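Local atomic coordinates of anthrone oxidase-like protein (Streptomyces ambofaciens, PDB entry 5F9P), a protein that acts as an oxygenase in atypical angucycline biosynthesis, probably cleaving a carbon-carbon bond in the oxidative opening of ring B. Residues 67-72 against 95-100. Sequence-based numbering, arbitrary orientation.
Sequences EDLEKR and LMQNEV
The Gln97 amide offers one flat face to Leu69. Methyl CD2 of Leu69 stands almost straight above the amide carbon, 3.6 Å from Gln97 CD. It is nearly as close to NE2 and OE1 of the same amide. The CB of Leu69 points toward the strand; with chi1 at 174°, CG continues away from the backbone N. The carboxylate of Glu70 lies beyond the nitrogen edge of the amide, displaced to the side of the plane that Leu69 covers. The two planes are 51° apart, and Glu70 OE2 stays 4.0 Å from Gln97 NE2. A water joins these groups instead. It donates to Glu70 OE2 at 2.6 Å and to Gln97 OE1 at 3.0 Å. The bend at chi2 of Glu70 (-57°) brings the carboxylate to this water.

The contact sets helix 66-74 against the outside of strand 92-105. That strand belongs to the closed eight-stranded barrel of the dimeric alpha-beta barrel superfamily, here formed by a single chain. Met96 and Asn98, on either side of Gln97 in sequence, face into the barrel and meet Phe173 and Ile175.

Gln97 OE1 also accepts a hydrogen bond from Arg165 NH1 on adjacent strand 155-167. Leu69 also packs on Trp63.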
loop_
_atom_site.group_PDB
_atom_site.type_symbol
_atom_site.label_atom_id
_atom_site.label_comp_id
_atom_site.label_asym_id
_atom_site.label_seq_id
_atom_site.Cartn_x
_atom_site.Cartn_y
_atom_site.Cartn_z
ATOM N N GLU A 67 13.839 -7.390 11.869
ATOM C CA GLU A 67 14.025 -8.280 13.004
ATOM C C GLU A 67 12.758 -8.308 13.871
ATOM O O GLU A 67 12.296 -9.370 14.285
ATOM C CB GLU A 67 15.253 -7.831 13.804
ATOM C CG GLU A 67 15.834 -8.868 14.737
ATOM C CD GLU A 67 17.113 -8.375 15.419
ATOM O OE1 GLU A 67 17.804 -7.516 14.827
ATOM O OE2 GLU A 67 17.422 -8.838 16.542
ATOM N N ASP A 68 12.174 -7.139 14.102
ATOM C CA ASP A 68 10.911 -7.057 14.829
ATOM C C ASP A 68 9.783 -7.763 14.080
ATOM O O ASP A 68 9.005 -8.505 14.670
ATOM C CB ASP A 68 10.533 -5.598 15.081
ATOM C CG ASP A 68 11.573 -4.865 15.906
ATOM O OD1 ASP A 68 12.026 -5.424 16.924
ATOM O OD2 ASP A 68 11.940 -3.735 15.533
ATOM N N LEU A 69 9.690 -7.521 12.777
ATOM C CA LEU A 69 8.675 -8.181 11.953
ATOM C C LEU A 69 8.759 -9.707 12.011
ATOM O O LEU A 69 7.737 -10.395 12.088
ATOM C CB LEU A 69 8.807 -7.746 10.500
ATOM C CG LEU A 69 7.880 -8.478 9.528
ATOM C CD1 LEU A 69 6.438 -8.112 9.830
ATOM C CD2 LEU A 69 8.249 -8.170 8.063
ATOM N N GLU A 70 9.974 -10.235 11.934
ATOM C CA GLU A 70 10.167 -11.681 11.924
ATOM C C GLU A 70 9.699 -12.317 13.230
ATOM O O GLU A 70 9.174 -13.432 13.236
ATOM C CB GLU A 70 11.635 -12.028 11.641
ATOM C CG GLU A 70 12.056 -11.739 10.203
ATOM C CD GLU A 70 11.201 -12.475 9.181
ATOM O OE1 GLU A 70 10.563 -13.482 9.563
ATOM O OE2 GLU A 70 11.159 -12.045 8.000
ATOM N N LYS A 71 9.899 -11.604 14.333
ATOM C CA LYS A 71 9.417 -12.055 15.638
ATOM C C LYS A 71 7.912 -12.235 15.589
ATOM O O LYS A 71 7.374 -13.197 16.134
ATOM C CB LYS A 71 9.793 -11.038 16.723
ATOM C CG LYS A 71 9.901 -11.600 18.135
ATOM C CD LYS A 71 10.804 -10.701 18.985
ATOM C CE LYS A 71 12.208 -10.594 18.371
ATOM N NZ LYS A 71 12.983 -9.403 18.836
ATOM N N ARG A 72 7.222 -11.315 14.927
ATOM C CA ARG A 72 5.786 -11.480 14.754
ATOM C C ARG A 72 5.442 -12.708 13.902
ATOM O O ARG A 72 4.526 -13.474 14.230
ATOM C CB ARG A 72 5.167 -10.232 14.134
ATOM C CG ARG A 72 3.822 -10.526 13.498
ATOM C CD ARG A 72 3.132 -9.253 13.142
ATOM N NE ARG A 72 1.970 -9.479 12.300
ATOM C CZ ARG A 72 0.971 -10.286 12.614
ATOM N NH1 ARG A 72 1.009 -10.976 13.749
ATOM N NH2 ARG A 72 -0.058 -10.412 11.782
ATOM N N LEU A 95 2.582 -10.584 1.285
ATOM C CA LEU A 95 3.079 -9.800 2.403
ATOM C C LEU A 95 4.412 -9.232 1.976
ATOM O O LEU A 95 5.409 -9.965 1.877
ATOM C CB LEU A 95 3.245 -10.664 3.658
ATOM C CG LEU A 95 2.146 -11.659 4.030
ATOM C CD1 LEU A 95 2.608 -12.476 5.234
ATOM C CD2 LEU A 95 0.809 -10.982 4.327
HETATM N N MSE A 96 4.431 -7.926 1.729
HETATM C CA MSE A 96 5.537 -7.308 1.013
HETATM C C MSE A 96 6.340 -6.341 1.873
HETATM O O MSE A 96 5.785 -5.428 2.471
HETATM C CB MSE A 96 4.996 -6.588 -0.221
HETATM C CG MSE A 96 4.448 -7.525 -1.300
HETATM SE SE MSE A 96 3.441 -6.538 -2.648
HETATM C CE MSE A 96 1.927 -5.999 -1.508
ATOM N N GLN A 97 7.655 -6.536 1.918
ATOM C CA GLN A 97 8.518 -5.666 2.703
ATOM C C GLN A 97 9.203 -4.664 1.786
ATOM O O GLN A 97 9.776 -5.044 0.765
ATOM C CB GLN A 97 9.554 -6.494 3.477
ATOM C CG GLN A 97 8.932 -7.620 4.300
ATOM C CD GLN A 97 9.972 -8.518 4.960
ATOM O OE1 GLN A 97 11.030 -8.055 5.367
ATOM N NE2 GLN A 97 9.670 -9.805 5.064
ATOM N N ASN A 98 9.151 -3.388 2.157
ATOM C CA ASN A 98 9.590 -2.311 1.286
ATOM C C ASN A 98 10.363 -1.241 2.014
ATOM O O ASN A 98 10.301 -1.129 3.240
ATOM C CB ASN A 98 8.374 -1.608 0.666
ATOM C CG ASN A 98 7.317 -2.574 0.215
ATOM O OD1 ASN A 98 7.336 -3.045 -0.922
ATOM N ND2 ASN A 98 6.394 -2.899 1.114
ATOM N N GLU A 99 11.064 -0.426 1.241
ATOM C CA GLU A 99 11.569 0.837 1.744
ATOM C C GLU A 99 10.944 1.939 0.904
ATOM O O GLU A 99 10.553 1.714 -0.244
ATOM C CB GLU A 99 13.094 0.891 1.691
ATOM C CG GLU A 99 13.677 0.921 0.308
ATOM C CD GLU A 99 15.204 0.801 0.325
ATOM O OE1 GLU A 99 15.826 0.935 -0.749
ATOM O OE2 GLU A 99 15.778 0.570 1.415
ATOM N N VAL A 100 10.810 3.119 1.491
ATOM C CA VAL A 100 10.201 4.234 0.792
ATOM C C VAL A 100 11.248 4.830 -0.134
ATOM O O VAL A 100 12.335 5.176 0.311
ATOM C CB VAL A 100 9.693 5.301 1.783
ATOM C CG1 VAL A 100 9.182 6.535 1.023
ATOM C CG2 VAL A 100 8.599 4.711 2.669
HETATM O O HOH W 1 12.400 -9.835 7.397
#